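Local coordinates for aluminum resistance protein (Clostridium novyi, PDB 3I16), which binds pyridoxal 5'-phosphate and is probably a carbon-sulfur lyase of the methionine gamma-lyase family, involved in aluminum resistance, at residues N111-P114 and G115-M118; T260-C263 and I264-S268; I36-D39 and I40-F43; A297-I300 and S301-L305. All blocks are in the same frame, centred on the assembly; numbering follows the deposited sequence.

Contact 1. Residues N111-P114 and G115-M118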
loop_
_atom_site.group_PDB
_atom_site.type_symbol
_atom_site.label_atom_id
_atom_site.label_comp_id
_atom_site.label_asym_id
_atom_site.label_seq_id
_atom_site.Cartn_x
_atom_site.Cartn_y
_atom_site.Cartn_z
ATOM N N ASN B 111 4.281 5.018 32.274
ATOM C CA ASN B 111 3.823 4.712 33.628
ATOM C C ASN B 111 4.683 5.152 34.815
ATOM O O ASN B 111 4.271 4.933 35.957
ATOM C CB ASN B 111 3.469 3.214 33.726
ATOM C CG ASN B 111 2.217 2.871 32.931
ATOM O OD1 ASN B 111 1.105 2.942 33.463
ATOM N ND2 ASN B 111 2.382 2.569 31.635
ATOM N N LEU B 112 5.825 5.805 34.564
ATOM C CA LEU B 112 6.722 6.253 35.642
ATOM C C LEU B 112 6.863 7.776 35.611
ATOM O O LEU B 112 6.783 8.388 34.552
ATOM C CB LEU B 112 8.098 5.579 35.526
ATOM C CG LEU B 112 8.160 4.082 35.846
ATOM C CD1 LEU B 112 9.401 3.475 35.196
ATOM C CD2 LEU B 112 8.116 3.807 37.387
ATOM N N ARG B 113 7.022 8.366 36.794
ATOM C CA ARG B 113 7.148 9.810 36.975
ATOM C C ARG B 113 8.329 10.114 37.880
ATOM O O ARG B 113 8.785 9.234 38.636
ATOM C CB ARG B 113 5.865 10.376 37.590
ATOM C CG ARG B 113 4.600 10.124 36.764
ATOM C CD ARG B 113 4.574 11.037 35.509
ATOM N NE ARG B 113 3.360 10.784 34.753
ATOM C CZ ARG B 113 3.209 9.905 33.766
ATOM N NH1 ARG B 113 4.230 9.168 33.301
ATOM N NH2 ARG B 113 2.007 9.786 33.211
ATOM N N PRO B 114 8.835 11.359 37.829
ATOM C CA PRO B 114 9.982 11.658 38.678
ATOM C C PRO B 114 9.771 11.238 40.133
ATOM O O PRO B 114 8.688 11.423 40.685
ATOM C CB PRO B 114 10.142 13.167 38.542
ATOM C CG PRO B 114 9.571 13.484 37.190
ATOM C CD PRO B 114 8.458 12.503 36.980
ATOM N N GLY B 115 10.790 10.641 40.727
ATOM C CA GLY B 115 10.692 10.154 42.091
ATOM C C GLY B 115 10.359 8.680 42.179
ATOM O O GLY B 115 10.739 8.009 43.145
ATOM N N ASN B 116 9.632 8.157 41.202
ATOM C CA ASN B 116 9.309 6.741 41.193
ATOM C C ASN B 116 10.578 5.933 40.926
ATOM O O ASN B 116 11.540 6.399 40.299
ATOM C CB ASN B 116 8.352 6.379 40.054
ATOM C CG ASN B 116 6.983 7.020 40.149
ATOM O OD1 ASN B 116 6.245 6.961 39.182
ATOM N ND2 ASN B 116 6.620 7.594 41.294
ATOM N N THR B 117 10.530 4.688 41.345
ATOM C CA THR B 117 11.613 3.755 41.125
ATOM C C THR B 117 11.026 2.522 40.483
ATOM O O THR B 117 9.944 2.072 40.895
ATOM C CB THR B 117 12.259 3.355 42.468
ATOM O OG1 THR B 117 12.787 4.518 43.088
ATOM C CG2 THR B 117 13.379 2.324 42.280
HETATM N N MSE B 118 11.730 1.967 39.494
HETATM C CA MSE B 118 11.317 0.713 38.875
HETATM C C MSE B 118 12.277 -0.349 39.375
HETATM O O MSE B 118 13.449 -0.051 39.683
HETATM C CB MSE B 118 11.329 0.771 37.339
HETATM C CG MSE B 118 12.716 0.875 36.711
HETATM SE SE MSE B 118 12.682 0.753 34.776
HETATM C CE MSE B 118 12.239 -1.069 34.581
#

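Contact 2. Residues T260-C263 and I264-S268. With EDO (1,2-ethanediol), chain O.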
loop_
_atom_site.group_PDB
_atom_site.type_symbol
_atom_site.label_atom_id
_atom_site.label_comp_id
_atom_site.label_asym_id
_atom_site.label_seq_id
_atom_site.Cartn_x
_atom_site.Cartn_y
_atom_site.Cartn_z
ATOM N N THR B 260 -4.358 -2.916 31.850
ATOM C CA THR B 260 -5.369 -2.045 32.413
ATOM C C THR B 260 -5.531 -0.803 31.561
ATOM O O THR B 260 -4.580 -0.344 30.910
ATOM C CB THR B 260 -5.067 -1.644 33.867
ATOM O OG1 THR B 260 -3.926 -0.783 33.930
ATOM C CG2 THR B 260 -4.850 -2.875 34.715
ATOM N N LYS B 261 -6.750 -0.271 31.544
ATOM C CA LYS B 261 -7.040 0.926 30.772
ATOM C C LYS B 261 -6.128 2.078 31.169
ATOM O O LYS B 261 -5.622 2.810 30.303
ATOM C CB LYS B 261 -8.509 1.311 30.927
ATOM C CG LYS B 261 -8.962 2.463 30.030
ATOM C CD LYS B 261 -10.486 2.593 30.051
ATOM C CE LYS B 261 -10.981 3.776 29.248
ATOM N NZ LYS B 261 -12.469 3.789 29.111
ATOM N N ASP B 262 -5.905 2.251 32.467
ATOM C CA ASP B 262 -5.028 3.329 32.939
ATOM C C ASP B 262 -3.578 3.144 32.423
ATOM O O ASP B 262 -2.980 4.089 31.940
ATOM C CB ASP B 262 -5.029 3.403 34.464
ATOM C CG ASP B 262 -4.346 4.640 34.973
ATOM O OD1 ASP B 262 -4.799 5.750 34.612
ATOM O OD2 ASP B 262 -3.373 4.507 35.743
ATOM N N CYS B 263 -3.020 1.939 32.523
ATOM C CA CYS B 263 -1.651 1.689 32.013
ATOM C C CYS B 263 -1.542 1.842 30.495
ATOM O O CYS B 263 -0.529 2.320 29.997
ATOM C CB CYS B 263 -1.147 0.299 32.388
ATOM S SG CYS B 263 -0.876 0.049 34.164
ATOM N N ILE B 264 -2.587 1.451 29.767
ATOM C CA ILE B 264 -2.585 1.543 28.308
ATOM C C ILE B 264 -2.723 3.001 27.898
ATOM O O ILE B 264 -1.989 3.459 27.015
ATOM C CB ILE B 264 -3.667 0.656 27.681
ATOM C CG1 ILE B 264 -3.290 -0.838 27.849
ATOM C CG2 ILE B 264 -3.853 0.991 26.207
ATOM C CD1 ILE B 264 -2.113 -1.346 26.972
ATOM N N GLU B 265 -3.626 3.745 28.547
ATOM C CA GLU B 265 -3.747 5.166 28.229
ATOM C C GLU B 265 -2.435 5.905 28.471
ATOM O O GLU B 265 -1.988 6.664 27.601
ATOM C CB GLU B 265 -4.904 5.835 28.974
ATOM C CG GLU B 265 -6.254 5.467 28.373
ATOM C CD GLU B 265 -7.428 5.948 29.201
ATOM O OE1 GLU B 265 -7.196 6.496 30.289
ATOM O OE2 GLU B 265 -8.584 5.734 28.774
ATOM N N LYS B 266 -1.824 5.675 29.632
ATOM C CA LYS B 266 -0.548 6.321 29.963
ATOM C C LYS B 266 0.564 5.986 28.949
ATOM O O LYS B 266 1.383 6.846 28.633
ATOM C CB LYS B 266 -0.102 5.965 31.380
ATOM C CG LYS B 266 -0.891 6.676 32.460
ATOM C CD LYS B 266 -0.334 6.308 33.820
ATOM C CE LYS B 266 -1.076 6.956 34.968
ATOM N NZ LYS B 266 -0.558 6.377 36.268
ATOM N N THR B 267 0.619 4.735 28.487
ATOM C CA THR B 267 1.574 4.357 27.446
ATOM C C THR B 267 1.283 5.135 26.146
ATOM O O THR B 267 2.212 5.665 25.526
ATOM C CB THR B 267 1.532 2.850 27.137
ATOM O OG1 THR B 267 1.790 2.107 28.331
ATOM C CG2 THR B 267 2.582 2.498 26.074
ATOM N N SER B 268 -0.006 5.240 25.772
ATOM C CA SER B 268 -0.399 5.968 24.558
ATOM C C SER B 268 0.073 7.429 24.538
ATOM O O SER B 268 0.420 7.937 23.480
ATOM C CB SER B 268 -1.919 5.905 24.286
ATOM O OG SER B 268 -2.692 6.746 25.130
HETATM C C1 EDO O . -3.668 9.118 32.844
HETATM O O1 EDO O . -4.606 10.193 32.894
HETATM C C2 EDO O . -4.228 7.977 32.004
HETATM O O2 EDO O . -5.565 8.261 31.581
#

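Contact 3. Residues I36-D39 and I40-F43. With EDO (1,2-ethanediol), chain L.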
loop_
_atom_site.group_PDB
_atom_site.type_symbol
_atom_site.label_atom_id
_atom_site.label_comp_id
_atom_site.label_asym_id
_atom_site.label_seq_id
_atom_site.Cartn_x
_atom_site.Cartn_y
_atom_site.Cartn_z
ATOM N N ILE B 36 1.987 -32.406 22.927
ATOM C CA ILE B 36 1.692 -31.439 23.989
ATOM C C ILE B 36 1.441 -30.065 23.375
ATOM O O ILE B 36 0.480 -29.352 23.723
ATOM C CB ILE B 36 2.897 -31.306 24.955
ATOM C CG1 ILE B 36 3.134 -32.611 25.737
ATOM C CG2 ILE B 36 2.697 -30.159 25.899
ATOM C CD1 ILE B 36 3.904 -33.693 24.975
ATOM N N LEU B 37 2.298 -29.702 22.435
ATOM C CA LEU B 37 2.208 -28.419 21.756
ATOM C C LEU B 37 0.929 -28.282 20.931
ATOM O O LEU B 37 0.319 -27.213 20.898
ATOM C CB LEU B 37 3.448 -28.186 20.876
ATOM C CG LEU B 37 4.819 -28.257 21.571
ATOM C CD1 LEU B 37 5.929 -27.912 20.599
ATOM C CD2 LEU B 37 4.912 -27.377 22.828
ATOM N N ASP B 38 0.511 -29.354 20.275
ATOM C CA ASP B 38 -0.710 -29.297 19.462
ATOM C C ASP B 38 -1.974 -29.075 20.308
ATOM O O ASP B 38 -2.925 -28.410 19.851
ATOM C CB ASP B 38 -0.838 -30.559 18.614
ATOM C CG ASP B 38 0.289 -30.705 17.607
ATOM O OD1 ASP B 38 1.017 -29.728 17.325
ATOM O OD2 ASP B 38 0.442 -31.802 17.062
ATOM N N ASP B 39 -1.982 -29.623 21.531
ATOM C CA ASP B 39 -3.119 -29.464 22.463
ATOM C C ASP B 39 -3.233 -28.010 22.851
ATOM O O ASP B 39 -4.336 -27.461 22.870
ATOM C CB ASP B 39 -2.954 -30.342 23.722
ATOM C CG ASP B 39 -2.879 -31.834 23.402
ATOM O OD1 ASP B 39 -3.400 -32.238 22.348
ATOM O OD2 ASP B 39 -2.304 -32.608 24.199
ATOM N N ILE B 40 -2.089 -27.384 23.129
ATOM C CA ILE B 40 -2.031 -25.951 23.458
ATOM C C ILE B 40 -2.452 -25.098 22.241
ATOM O O ILE B 40 -3.233 -24.171 22.375
ATOM C CB ILE B 40 -0.623 -25.558 23.960
ATOM C CG1 ILE B 40 -0.320 -26.215 25.309
ATOM C CG2 ILE B 40 -0.468 -24.055 24.109
ATOM C CD1 ILE B 40 1.169 -26.189 25.664
ATOM N N ARG B 41 -1.950 -25.441 21.057
ATOM C CA ARG B 41 -2.211 -24.677 19.822
ATOM C C ARG B 41 -3.689 -24.650 19.484
ATOM O O ARG B 41 -4.243 -23.609 19.092
ATOM C CB ARG B 41 -1.395 -25.281 18.676
ATOM C CG ARG B 41 -1.568 -24.603 17.319
ATOM C CD ARG B 41 -0.867 -25.394 16.262
ATOM N NE ARG B 41 -1.425 -26.741 16.122
ATOM C CZ ARG B 41 -0.881 -27.722 15.413
ATOM N NH1 ARG B 41 0.265 -27.552 14.751
ATOM N NH2 ARG B 41 -1.478 -28.904 15.374
ATOM N N GLU B 42 -4.330 -25.791 19.666
ATOM C CA GLU B 42 -5.749 -25.933 19.442
ATOM C C GLU B 42 -6.541 -24.947 20.319
ATOM O O GLU B 42 -7.422 -24.231 19.834
ATOM C CB GLU B 42 -6.140 -27.363 19.795
ATOM C CG GLU B 42 -7.568 -27.692 19.586
ATOM C CD GLU B 42 -7.820 -29.146 19.883
ATOM O OE1 GLU B 42 -7.727 -29.531 21.074
ATOM O OE2 GLU B 42 -8.107 -29.889 18.919
ATOM N N PHE B 43 -6.251 -24.945 21.622
ATOM C CA PHE B 43 -6.923 -24.010 22.538
ATOM C C PHE B 43 -6.688 -22.558 22.109
ATOM O O PHE B 43 -7.630 -21.735 22.074
ATOM C CB PHE B 43 -6.414 -24.152 23.960
ATOM C CG PHE B 43 -7.074 -23.201 24.912
ATOM C CD1 PHE B 43 -8.258 -23.543 25.545
ATOM C CD2 PHE B 43 -6.541 -21.962 25.136
ATOM C CE1 PHE B 43 -8.865 -22.687 26.393
ATOM C CE2 PHE B 43 -7.168 -21.076 25.985
ATOM C CZ PHE B 43 -8.323 -21.449 26.621
HETATM C C1 EDO L . 4.757 -29.285 11.578
HETATM O O1 EDO L . 4.680 -28.334 10.509
HETATM C C2 EDO L . 3.387 -29.543 12.190
HETATM O O2 EDO L . 2.929 -28.457 13.018
HETATM O O HOH W 1 -3.668 -28.883 17.291
HETATM O O HOH W 2 0.668 -30.783 14.236
HETATM O O HOH W 3 -6.818 -28.536 23.305
HETATM O O HOH W 4 -5.165 -31.752 20.240
#

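Contact 4. Residues A297-I300 and S301-L305. With EDO (1,2-ethanediol), chain L.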
loop_
_atom_site.group_PDB
_atom_site.type_symbol
_atom_site.label_atom_id
_atom_site.label_comp_id
_atom_site.label_asym_id
_atom_site.label_seq_id
_atom_site.Cartn_x
_atom_site.Cartn_y
_atom_site.Cartn_z
ATOM N N ALA B 297 -1.082 -16.591 14.327
ATOM C CA ALA B 297 -0.017 -16.639 15.346
ATOM C C ALA B 297 0.023 -17.901 16.218
ATOM O O ALA B 297 1.101 -18.400 16.502
ATOM C CB ALA B 297 -0.018 -15.350 16.229
ATOM N N PRO B 298 -1.135 -18.382 16.696
ATOM C CA PRO B 298 -1.077 -19.591 17.513
ATOM C C PRO B 298 -0.381 -20.758 16.789
ATOM O O PRO B 298 0.402 -21.482 17.401
ATOM C CB PRO B 298 -2.559 -19.896 17.763
ATOM C CG PRO B 298 -3.194 -18.519 17.787
ATOM C CD PRO B 298 -2.457 -17.716 16.775
ATOM N N HIS B 299 -0.661 -20.899 15.492
ATOM C CA HIS B 299 -0.079 -21.924 14.641
ATOM C C HIS B 299 1.395 -21.671 14.321
ATOM O O HIS B 299 2.256 -22.520 14.591
ATOM C CB HIS B 299 -0.895 -22.029 13.333
ATOM C CG HIS B 299 -0.419 -23.106 12.411
ATOM N ND1 HIS B 299 -0.913 -24.391 12.444
ATOM C CD2 HIS B 299 0.527 -23.089 11.441
ATOM C CE1 HIS B 299 -0.298 -25.115 11.527
ATOM N NE2 HIS B 299 0.580 -24.346 10.901
ATOM N N ILE B 300 1.690 -20.503 13.761
ATOM C CA ILE B 300 3.060 -20.168 13.336
ATOM C C ILE B 300 3.976 -20.193 14.551
ATOM O O ILE B 300 5.120 -20.585 14.434
ATOM C CB ILE B 300 3.154 -18.785 12.604
ATOM C CG1 ILE B 300 2.303 -18.733 11.318
ATOM C CG2 ILE B 300 4.612 -18.423 12.244
ATOM C CD1 ILE B 300 2.744 -19.638 10.204
ATOM N N SER B 301 3.495 -19.693 15.691
ATOM C CA SER B 301 4.293 -19.721 16.942
ATOM C C SER B 301 4.763 -21.156 17.261
ATOM O O SER B 301 5.911 -21.365 17.627
ATOM C CB SER B 301 3.500 -19.147 18.134
ATOM O OG SER B 301 3.269 -17.741 17.997
HETATM N N MSE B 302 3.879 -22.141 17.093
HETATM C CA MSE B 302 4.264 -23.531 17.344
HETATM C C MSE B 302 5.151 -24.167 16.248
HETATM O O MSE B 302 5.900 -25.132 16.526
HETATM C CB MSE B 302 3.031 -24.363 17.622
HETATM C CG MSE B 302 2.342 -23.974 18.913
HETATM SE SE MSE B 302 3.617 -24.042 20.439
HETATM C CE MSE B 302 2.279 -24.118 21.840
ATOM N N GLU B 303 5.051 -23.680 15.019
ATOM C CA GLU B 303 5.951 -24.129 13.966
ATOM C C GLU B 303 7.371 -23.754 14.384
ATOM O O GLU B 303 8.279 -24.566 14.295
ATOM C CB GLU B 303 5.616 -23.471 12.618
ATOM C CG GLU B 303 4.294 -23.881 12.007
ATOM C CD GLU B 303 4.208 -25.385 11.723
ATOM O OE1 GLU B 303 5.145 -25.957 11.119
ATOM O OE2 GLU B 303 3.184 -25.982 12.079
ATOM N N ALA B 304 7.550 -22.521 14.868
ATOM C CA ALA B 304 8.859 -22.040 15.317
ATOM C C ALA B 304 9.351 -22.827 16.527
ATOM O O ALA B 304 10.541 -23.184 16.609
ATOM C CB ALA B 304 8.812 -20.524 15.650
ATOM N N LEU B 305 8.451 -23.089 17.467
ATOM C CA LEU B 305 8.846 -23.799 18.668
ATOM C C LEU B 305 9.269 -25.248 18.362
ATOM O O LEU B 305 10.221 -25.739 18.957
ATOM C CB LEU B 305 7.736 -23.791 19.711
ATOM C CG LEU B 305 8.181 -24.376 21.040
ATOM C CD1 LEU B 305 9.263 -23.466 21.638
ATOM C CD2 LEU B 305 7.006 -24.516 21.936
HETATM C C1 EDO L . 4.757 -29.285 11.578
HETATM O O1 EDO L . 4.680 -28.334 10.509
HETATM C C2 EDO L . 3.387 -29.543 12.190
HETATM O O2 EDO L . 2.929 -28.457 13.018
HETATM O O HOH W 5 1.773 -25.254 14.326
#

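Contact 1. Residues N111-P114 and G115-M118
Arg113 and Asn116 grip each other twice across a type II beta turn. The backbone N of Asn116 donates to Arg113 O (2.9 Å), the bond that closes the turn. In return Asn116 OD1 accepts from Arg113 N at 2.9 Å. That second donor stands well above the amide's carbonyl plane, 54° out of it, so the side-chain oxygen is approached over its face. Asn116 CG lies beside its own backbone N (chi1 -64°), which folds the amide back over the Arg113 backbone. Pro114 and Gly115 fill the two corners; Gly115, at the second, takes a positive phi (97°), as this turn type commonly requires. Beside the polar pair, Leu112 CD2 rests on Asn116 CB at 3.7 Å, while the other branch, CD1, meets CB of the selenomethionine Met118 at 4.0 Å, the two side chains crossing at about a right angle. Leu112 is the first residue to leave helix 100-111, and its carbonyl O takes a bond from Arg113 NH1 (2.9 Å). The same guanidinium also bonds Gly110 O and, through NH2, Asn140 O of the second subunit. Thr178 of strand 177-183 packs on both Leu112 and Asn116. With its backbone N and O both bonded to Asn116, and its guanidinium spread over the helix end and a neighbouring chain, Arg113 joins a tight turn between helix 100-111 and strand 117-120 to the subunit interface.

Contact 2. Residues T260-C263 and I264-S268
Lys261 and Glu265, one turn apart, are joined by one of the helical backbone bonds that carry this contact: Glu265 N donates to Lys261 O at 2.8 Å. Ile264 N to Thr260 O and Lys266 N to Asp262 O repeat the pattern on either side. Cys263 O receives two donors, Thr267 N at 3.1 Å and Thr267 OG1 at 2.9 Å, which arrive from opposite faces of its carbonyl plane. Thr267 OG1 can do so because it sits beside its own backbone N (chi1 -57°), turned back toward the preceding turn. The arrangement is the N-terminal start of helix 261-271, which follows strand 255-259 of the seven-stranded sheet: Thr260 is the N-cap, its OG1 accepting from Cys263 N at 3.2 Å. Charged groups lie along another side. Asp262 OD2 and Lys266 NZ form a salt bridge at 3.4 Å, long enough that its hydrogen bond is weak. Glu265 OE2 meets the aliphatic part of Lys261, 3.1 Å from CE, whereas Lys261 NZ stays 4.4 Å from that oxygen, too far for a salt bridge. Glu265 OE1 instead accepts from O2 of a 1,2-ethanediol at 2.7 Å, a molecule also bonded to Ser139 O of the second subunit. Apolar packing is directed at the sheet, where Ile264 and Thr267 rest on Leu237 and Leu257, and Ile264 also reaches Leu92 of strand 90-94.

Contact 3. Residues I36-D39 and I40-F43
The Arg41 guanidinium and the Asp38 carboxylate lie stacked, their planes 8° apart. Asp38 OD1 sits over one face of the guanidinium, 3.3 Å from Arg41 NH2 and displaced toward the rim, so this salt bridge works by charge alone, with no N-H aimed at the oxygen. At the guanidinium edge, in its plane, are water 1 and O2 of a 1,2-ethanediol, the latter held weakly by NH1. Water 1 links Arg41 NH2 to Asp38 O, and water 2 links NH2 to Asp38 OD2. Arg41 reaches this position, three residues along the helix from Asp38, by a bend at chi3 (62°) in an otherwise extended chain. The stack has outside partners: Asp38 OD1 also pairs with Lys306, and Arg41 NE with Asp412 of the third subunit. One residue further on, water 3 bridges Asp39 O and Glu42 OE1, donating at 2.7 Å to Asp39 O. Helical bonds such as Arg41 N to Leu37 O (2.9 Å) join the same turns. All of this belongs to the long helix 17-54, whose Leu37 and Ile40 pack on helix 287-318, while Glu42 pairs with Lys415 and Phe43 packs on Thr6, both of the third subunit.

Contact 4. Residues A297-I300 and S301-L305
Ser301 turns back on Ala297 within helix 287-318, at a kink where neither Pro298, which has no N-H, nor His299 N bonds to the turn before. The tight part is here: Ala297 O accepts from Ser301 N at 2.8 Å and from Ser301 OG at 2.7 Å, the two donors coming from opposite faces of the carbonyl plane. OG lies beside its own backbone N (chi1 -68°), which brings the hydroxyl over that oxygen. Selenomethionine Met302 sets CG 3.5 Å from Pro298 O, and its far end packs on Ile40 of helix 17-54. The other side is looser and watered. His299 and Glu303 cross with ring and carboxylate planes 20° apart, yet NE2 and OE2, 3.3 Å apart, make no hydrogen bond, the angle being poor. His299 NE2 is bonded instead to NE2 of His299 of the third subunit, so this helix helps form that interface. Glu303 OE1 takes a bond from Phe411 N, and OE2 accepts from O2 of a 1,2-ethanediol at 2.7 Å. Water 5 fills the angle between the two residues: over the centre of the His299 ring, 3.4 Å above its plane, it donates to both His299 O and Glu303 OE2.

From the N terminus the chain meets contact 3 first, midway along helix 17-54, then contact 1 at the turn from helix 100-111 into strand 117-120, contact 2 at the start of helix 261-271, and contact 4 within helix 287-318. They follow in series; none nests in or crosses another, and only contact 1 closes a loop. In space they form two pairs. Contacts 1 and 2 meet beside the seven-stranded sheet, where Asn111 ND2 lies 3.3 Å from Cys263 O. Contacts 3 and 4, centres about 10 Å apart, join two long helices through Ile40 and Met302, share one ethanediol and face the third subunit, whereas contacts 1 and 2 face the second.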